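Local coordinates for virulent strain associated lipoprotein (Borreliella spielmanii A14S, PDB 6FZZ), which is an outer surface lipoprotein of a Lyme disease spirochaete and, as a likely counterpart of a glutathione-binding protein of Borrelia burgdorferi, may bind glutathione, at residues I98-S112 / L183-K195. Residues are numbered along the deposited sequence; the frame is centred on the assembly and turned at random.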
loop_
_atom_site.group_PDB
_atom_site.type_symbol
_atom_site.label_atom_id
_atom_site.label_comp_id
_atom_site.label_asym_id
_atom_site.label_seq_id
_atom_site.Cartn_x
_atom_site.Cartn_y
_atom_site.Cartn_z
ATOM N N ILE A 98 -17.379 -3.680 -0.199
ATOM C CA ILE A 98 -17.721 -2.491 0.583
ATOM C C ILE A 98 -17.378 -1.207 -0.177
ATOM O O ILE A 98 -18.169 -0.298 -0.228
ATOM C CB ILE A 98 -16.993 -2.433 1.941
ATOM C CG1 ILE A 98 -17.515 -3.503 2.883
ATOM C CG2 ILE A 98 -17.182 -1.100 2.628
ATOM C CD1 ILE A 98 -16.499 -3.783 3.958
ATOM N N ILE A 99 -16.184 -1.149 -0.784
ATOM C CA ILE A 99 -15.805 0.001 -1.577
ATOM C C ILE A 99 -16.676 0.235 -2.853
ATOM O O ILE A 99 -17.040 1.360 -3.167
ATOM C CB ILE A 99 -14.293 -0.058 -1.921
ATOM C CG1 ILE A 99 -13.479 -0.284 -0.639
ATOM C CG2 ILE A 99 -13.859 1.197 -2.667
ATOM C CD1 ILE A 99 -13.625 0.817 0.440
ATOM N N ILE A 100 -17.001 -0.837 -3.571
ATOM C CA ILE A 100 -17.971 -0.795 -4.660
ATOM C C ILE A 100 -19.333 -0.275 -4.211
ATOM O O ILE A 100 -19.900 0.620 -4.848
ATOM C CB ILE A 100 -18.112 -2.177 -5.325
ATOM C CG1 ILE A 100 -16.828 -2.530 -6.089
ATOM C CG2 ILE A 100 -19.354 -2.264 -6.224
ATOM C CD1 ILE A 100 -16.750 -4.002 -6.488
ATOM N N LEU A 101 -19.834 -0.811 -3.121
ATOM C CA LEU A 101 -21.090 -0.306 -2.537
ATOM C C LEU A 101 -21.058 1.172 -2.177
ATOM O O LEU A 101 -22.024 1.869 -2.392
ATOM C CB LEU A 101 -21.469 -1.101 -1.326
ATOM C CG LEU A 101 -22.035 -2.444 -1.698
ATOM C CD1 LEU A 101 -22.149 -3.283 -0.418
ATOM C CD2 LEU A 101 -23.384 -2.284 -2.418
ATOM N N ALA A 102 -19.938 1.652 -1.647
ATOM C CA ALA A 102 -19.730 3.096 -1.405
ATOM C C ALA A 102 -19.523 3.887 -2.681
ATOM O O ALA A 102 -19.518 5.128 -2.634
ATOM C CB ALA A 102 -18.509 3.308 -0.486
ATOM N N ASN A 103 -19.266 3.188 -3.782
ATOM C CA ASN A 103 -18.881 3.788 -5.095
ATOM C C ASN A 103 -17.630 4.717 -5.038
ATOM O O ASN A 103 -17.627 5.879 -5.500
ATOM C CB ASN A 103 -20.062 4.480 -5.722
ATOM C CG ASN A 103 -19.825 4.826 -7.170
ATOM O OD1 ASN A 103 -19.318 4.013 -7.956
ATOM N ND2 ASN A 103 -20.199 6.021 -7.541
ATOM N N GLU A 104 -16.555 4.199 -4.433
ATOM C CA GLU A 104 -15.337 5.007 -4.267
ATOM C C GLU A 104 -14.149 4.162 -4.668
ATOM O O GLU A 104 -13.077 4.317 -4.066
ATOM C CB GLU A 104 -15.176 5.483 -2.803
ATOM C CG GLU A 104 -16.170 6.547 -2.312
ATOM C CD GLU A 104 -16.060 7.836 -3.128
ATOM O OE1 GLU A 104 -14.999 8.084 -3.773
ATOM O OE2 GLU A 104 -17.080 8.554 -3.234
ATOM N N VAL A 105 -14.318 3.309 -5.701
ATOM C CA VAL A 105 -13.228 2.426 -6.111
ATOM C C VAL A 105 -11.982 3.231 -6.478
ATOM O O VAL A 105 -10.871 2.963 -6.003
ATOM C CB VAL A 105 -13.647 1.472 -7.221
ATOM C CG1 VAL A 105 -12.421 0.701 -7.753
ATOM C CG2 VAL A 105 -14.684 0.473 -6.703
ATOM N N GLU A 106 -12.175 4.235 -7.322
ATOM C CA GLU A 106 -11.043 5.034 -7.804
ATOM C C GLU A 106 -10.259 5.731 -6.753
ATOM O O GLU A 106 -9.022 5.621 -6.720
ATOM C CB GLU A 106 -11.510 6.054 -8.858
ATOM C CG GLU A 106 -11.895 5.370 -10.151
ATOM C CD GLU A 106 -12.307 6.387 -11.237
ATOM O OE1 GLU A 106 -12.260 7.632 -10.981
ATOM O OE2 GLU A 106 -12.649 5.929 -12.350
ATOM N N ASP A 107 -10.932 6.433 -5.854
ATOM C CA ASP A 107 -10.235 7.291 -4.906
ATOM C C ASP A 107 -9.589 6.416 -3.811
ATOM O O ASP A 107 -8.529 6.754 -3.323
ATOM C CB ASP A 107 -11.196 8.316 -4.251
ATOM C CG ASP A 107 -11.442 9.547 -5.152
ATOM O OD1 ASP A 107 -11.054 9.499 -6.317
ATOM O OD2 ASP A 107 -12.027 10.554 -4.729
ATOM N N ILE A 108 -10.266 5.352 -3.378
ATOM C CA ILE A 108 -9.670 4.442 -2.373
ATOM C C ILE A 108 -8.472 3.683 -2.981
ATOM O O ILE A 108 -7.382 3.611 -2.342
ATOM C CB ILE A 108 -10.729 3.398 -1.878
ATOM C CG1 ILE A 108 -11.743 4.056 -0.988
ATOM C CG2 ILE A 108 -10.076 2.216 -1.171
ATOM C CD1 ILE A 108 -11.250 4.401 0.427
ATOM N N PHE A 109 -8.673 3.064 -4.154
ATOM C CA PHE A 109 -7.651 2.173 -4.700
ATOM C C PHE A 109 -6.486 2.982 -5.265
ATOM O O PHE A 109 -5.318 2.692 -4.961
ATOM C CB PHE A 109 -8.205 1.157 -5.720
ATOM C CG PHE A 109 -8.869 -0.036 -5.063
ATOM C CD1 PHE A 109 -10.201 0.029 -4.639
ATOM C CD2 PHE A 109 -8.163 -1.209 -4.876
ATOM C CE1 PHE A 109 -10.797 -1.060 -4.024
ATOM C CE2 PHE A 109 -8.775 -2.305 -4.281
ATOM C CZ PHE A 109 -10.068 -2.205 -3.828
ATOM N N ASN A 110 -6.757 4.031 -6.019
ATOM C CA ASN A 110 -5.625 4.769 -6.608
ATOM C C ASN A 110 -4.726 5.412 -5.532
ATOM O O ASN A 110 -3.479 5.491 -5.679
ATOM C CB ASN A 110 -6.105 5.837 -7.613
ATOM C CG ASN A 110 -6.653 5.246 -8.908
ATOM O OD1 ASN A 110 -6.400 4.090 -9.299
ATOM N ND2 ASN A 110 -7.389 6.097 -9.647
ATOM N N THR A 111 -5.367 5.906 -4.487
ATOM C CA THR A 111 -4.661 6.584 -3.426
ATOM C C THR A 111 -3.787 5.581 -2.664
ATOM O O THR A 111 -2.611 5.873 -2.431
ATOM C CB THR A 111 -5.602 7.405 -2.480
ATOM O OG1 THR A 111 -6.365 8.325 -3.227
ATOM C CG2 THR A 111 -4.790 8.235 -1.516
ATOM N N SER A 112 -4.352 4.406 -2.351
ATOM C CA SER A 112 -3.729 3.362 -1.552
ATOM C C SER A 112 -2.557 2.787 -2.299
ATOM O O SER A 112 -1.477 2.576 -1.732
ATOM C CB SER A 112 -4.743 2.157 -1.320
ATOM O OG SER A 112 -5.806 2.680 -0.682
ATOM N N LEU A 183 -22.333 4.923 4.971
ATOM C CA LEU A 183 -21.126 4.305 4.404
ATOM C C LEU A 183 -20.339 5.285 3.536
ATOM O O LEU A 183 -19.124 5.387 3.640
ATOM C CB LEU A 183 -21.469 3.082 3.565
ATOM C CG LEU A 183 -20.261 2.290 3.020
ATOM C CD1 LEU A 183 -19.427 1.723 4.134
ATOM C CD2 LEU A 183 -20.788 1.204 2.108
ATOM N N LYS A 184 -21.036 5.888 2.586
ATOM C CA LYS A 184 -20.449 6.836 1.686
ATOM C C LYS A 184 -19.728 7.969 2.384
ATOM O O LYS A 184 -18.557 8.288 2.053
ATOM C CB LYS A 184 -21.550 7.422 0.812
ATOM C CG LYS A 184 -21.085 8.524 -0.132
ATOM C CD LYS A 184 -20.176 7.966 -1.209
ATOM C CE LYS A 184 -20.601 8.383 -2.606
ATOM N NZ LYS A 184 -19.689 7.730 -3.611
ATOM N N LEU A 185 -20.398 8.624 3.323
ATOM C CA LEU A 185 -19.721 9.655 4.131
ATOM C C LEU A 185 -18.469 9.137 4.859
ATOM O O LEU A 185 -17.420 9.791 4.866
ATOM C CB LEU A 185 -20.664 10.239 5.193
ATOM C CG LEU A 185 -21.639 11.262 4.660
ATOM C CD1 LEU A 185 -22.838 11.455 5.605
ATOM C CD2 LEU A 185 -20.873 12.577 4.459
ATOM N N HIS A 186 -18.595 7.980 5.500
ATOM C CA HIS A 186 -17.472 7.367 6.201
ATOM C C HIS A 186 -16.341 6.993 5.224
ATOM O O HIS A 186 -15.170 7.237 5.489
ATOM C CB HIS A 186 -18.011 6.133 6.946
ATOM C CG HIS A 186 -16.969 5.379 7.706
ATOM N ND1 HIS A 186 -16.341 5.894 8.826
ATOM C CD2 HIS A 186 -16.471 4.138 7.541
ATOM C CE1 HIS A 186 -15.498 4.993 9.310
ATOM N NE2 HIS A 186 -15.548 3.928 8.536
ATOM N N VAL A 187 -16.675 6.377 4.107
ATOM C CA VAL A 187 -15.639 6.031 3.121
ATOM C C VAL A 187 -14.910 7.293 2.569
ATOM O O VAL A 187 -13.670 7.250 2.298
ATOM C CB VAL A 187 -16.182 5.091 2.055
ATOM C CG1 VAL A 187 -15.194 4.867 0.906
ATOM C CG2 VAL A 187 -16.441 3.733 2.707
ATOM N N LYS A 188 -15.641 8.407 2.436
ATOM C CA LYS A 188 -15.027 9.698 2.069
ATOM C C LYS A 188 -13.979 10.181 3.014
ATOM O O LYS A 188 -12.958 10.727 2.551
ATOM C CB LYS A 188 -16.054 10.816 2.009
ATOM C CG LYS A 188 -16.860 10.767 0.784
ATOM C CD LYS A 188 -16.047 11.186 -0.401
ATOM C CE LYS A 188 -16.956 11.712 -1.508
ATOM N NZ LYS A 188 -16.453 11.283 -2.821
ATOM N N GLU A 189 -14.275 10.075 4.312
ATOM C CA GLU A 189 -13.330 10.393 5.387
ATOM C C GLU A 189 -12.086 9.500 5.321
ATOM O O GLU A 189 -10.993 9.951 5.653
ATOM C CB GLU A 189 -13.911 10.170 6.792
ATOM C CG GLU A 189 -14.714 11.268 7.447
ATOM C CD GLU A 189 -14.150 12.663 7.212
ATOM O OE1 GLU A 189 -12.922 12.875 7.368
ATOM O OE2 GLU A 189 -14.966 13.537 6.860
ATOM N N ILE A 190 -12.271 8.213 4.992
ATOM C CA ILE A 190 -11.109 7.326 4.785
ATOM C C ILE A 190 -10.271 7.816 3.606
ATOM O O ILE A 190 -9.008 7.865 3.715
ATOM C CB ILE A 190 -11.546 5.866 4.662
ATOM C CG1 ILE A 190 -12.150 5.425 5.980
ATOM C CG2 ILE A 190 -10.385 4.961 4.318
ATOM C CD1 ILE A 190 -12.768 4.035 5.956
ATOM N N VAL A 191 -10.937 8.230 2.516
ATOM C CA VAL A 191 -10.232 8.735 1.354
ATOM C C VAL A 191 -9.370 9.922 1.774
ATOM O O VAL A 191 -8.190 9.976 1.484
ATOM C CB VAL A 191 -11.167 9.092 0.183
ATOM C CG1 VAL A 191 -10.430 9.849 -0.921
ATOM C CG2 VAL A 191 -11.709 7.843 -0.401
ATOM N N LYS A 192 -9.953 10.830 2.524
ATOM C CA LYS A 192 -9.199 11.949 3.100
ATOM C C LYS A 192 -7.951 11.541 3.917
ATOM O O LYS A 192 -6.870 12.050 3.675
ATOM C CB LYS A 192 -10.115 12.831 3.953
ATOM C CG LYS A 192 -9.718 14.307 3.896
ATOM C CD LYS A 192 -9.433 14.834 2.496
ATOM C CE LYS A 192 -8.951 16.289 2.513
ATOM N NZ LYS A 192 -7.563 16.452 3.063
ATOM N N GLN A 193 -8.110 10.624 4.861
ATOM C CA GLN A 193 -7.001 10.066 5.579
ATOM C C GLN A 193 -5.942 9.346 4.710
ATOM O O GLN A 193 -4.745 9.529 4.957
ATOM C CB GLN A 193 -7.498 9.164 6.692
ATOM C CG GLN A 193 -8.136 9.926 7.838
ATOM C CD GLN A 193 -7.124 10.755 8.650
ATOM O OE1 GLN A 193 -6.347 11.549 8.095
ATOM N NE2 GLN A 193 -7.151 10.595 9.978
ATOM N N ILE A 194 -6.367 8.583 3.701
ATOM C CA ILE A 194 -5.411 7.845 2.871
ATOM C C ILE A 194 -4.642 8.863 2.122
ATOM O O ILE A 194 -3.463 8.672 1.915
ATOM C CB ILE A 194 -6.008 6.905 1.807
ATOM C CG1 ILE A 194 -6.844 5.816 2.388
ATOM C CG2 ILE A 194 -4.902 6.160 1.012
ATOM C CD1 ILE A 194 -7.556 5.143 1.244
ATOM N N LYS A 195 -5.326 9.904 1.623
ATOM C CA LYS A 195 -4.718 10.869 0.739
ATOM C C LYS A 195 -3.633 11.652 1.510
ATOM O O LYS A 195 -2.570 11.913 0.954
ATOM C CB LYS A 195 -5.774 11.824 0.184
ATOM C CG LYS A 195 -5.252 12.803 -0.840
ATOM C CD LYS A 195 -4.943 12.088 -2.151
ATOM C CE LYS A 195 -4.425 13.007 -3.221
ATOM N NZ LYS A 195 -2.962 13.217 -3.174
HETATM O O HOH W 1 -20.915 8.719 -6.029
HETATM O O HOH W 2 -13.768 11.134 -2.831
#
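Residues 105-112 run nearly parallel to helix 183-195, 22° apart with axes 9.4 Å from each other at closest, whereas 98-102, the end of the preceding helix, crosses the same partner at 111°. Ile108 is the knob of the parallel pair, set into a hole formed by Val187, Ile190, Val191 and Ile194; its chi1 of -73° turns CG1 away from the carbonyl carbon, and CD1 reaches Val191 CG2 at 3.6 Å. One turn on, the methyl of Thr111 presses on Ile194, CG2 to CG2 at a tight 3.3 Å, while its OG1 is tied back to Asp107 O. At the crossing end Ala102 points toward the long helix, its CB 3.8 Å from Val187 CG2, with Leu183 CD2 beside it. Between helices 89-102 and 105-126 the chain turns through a Schellman motif at Asn103, followed by Glu104 at the N-cap position of helix 105-126. In the all-helical pFam54 fold of this C-terminal part of the lipoprotein, that corner packs on the long helix 180-209, most of which is predicted to be coiled coil. Helix 138-170 adds Phe162 against Ser112 and Ile194, and Leu166 against Ile98. The polar links gather at the corner. Lys184, bent at chi2 and chi3, brings NZ into the carbonyl plane of Ala102 O, 2.8 Å away, and also to Glu104 OE2. Lys188 NZ meets that same OE2 at 2.8 Å from the opposite face of the carboxylate, so two salt bridges grip one oxygen from above and below its plane, probably stabilising its negative charge. A water accepting from Lys188 NZ donates to Asp107 OD2, and another joins Lys184 NZ to Asn103 ND2.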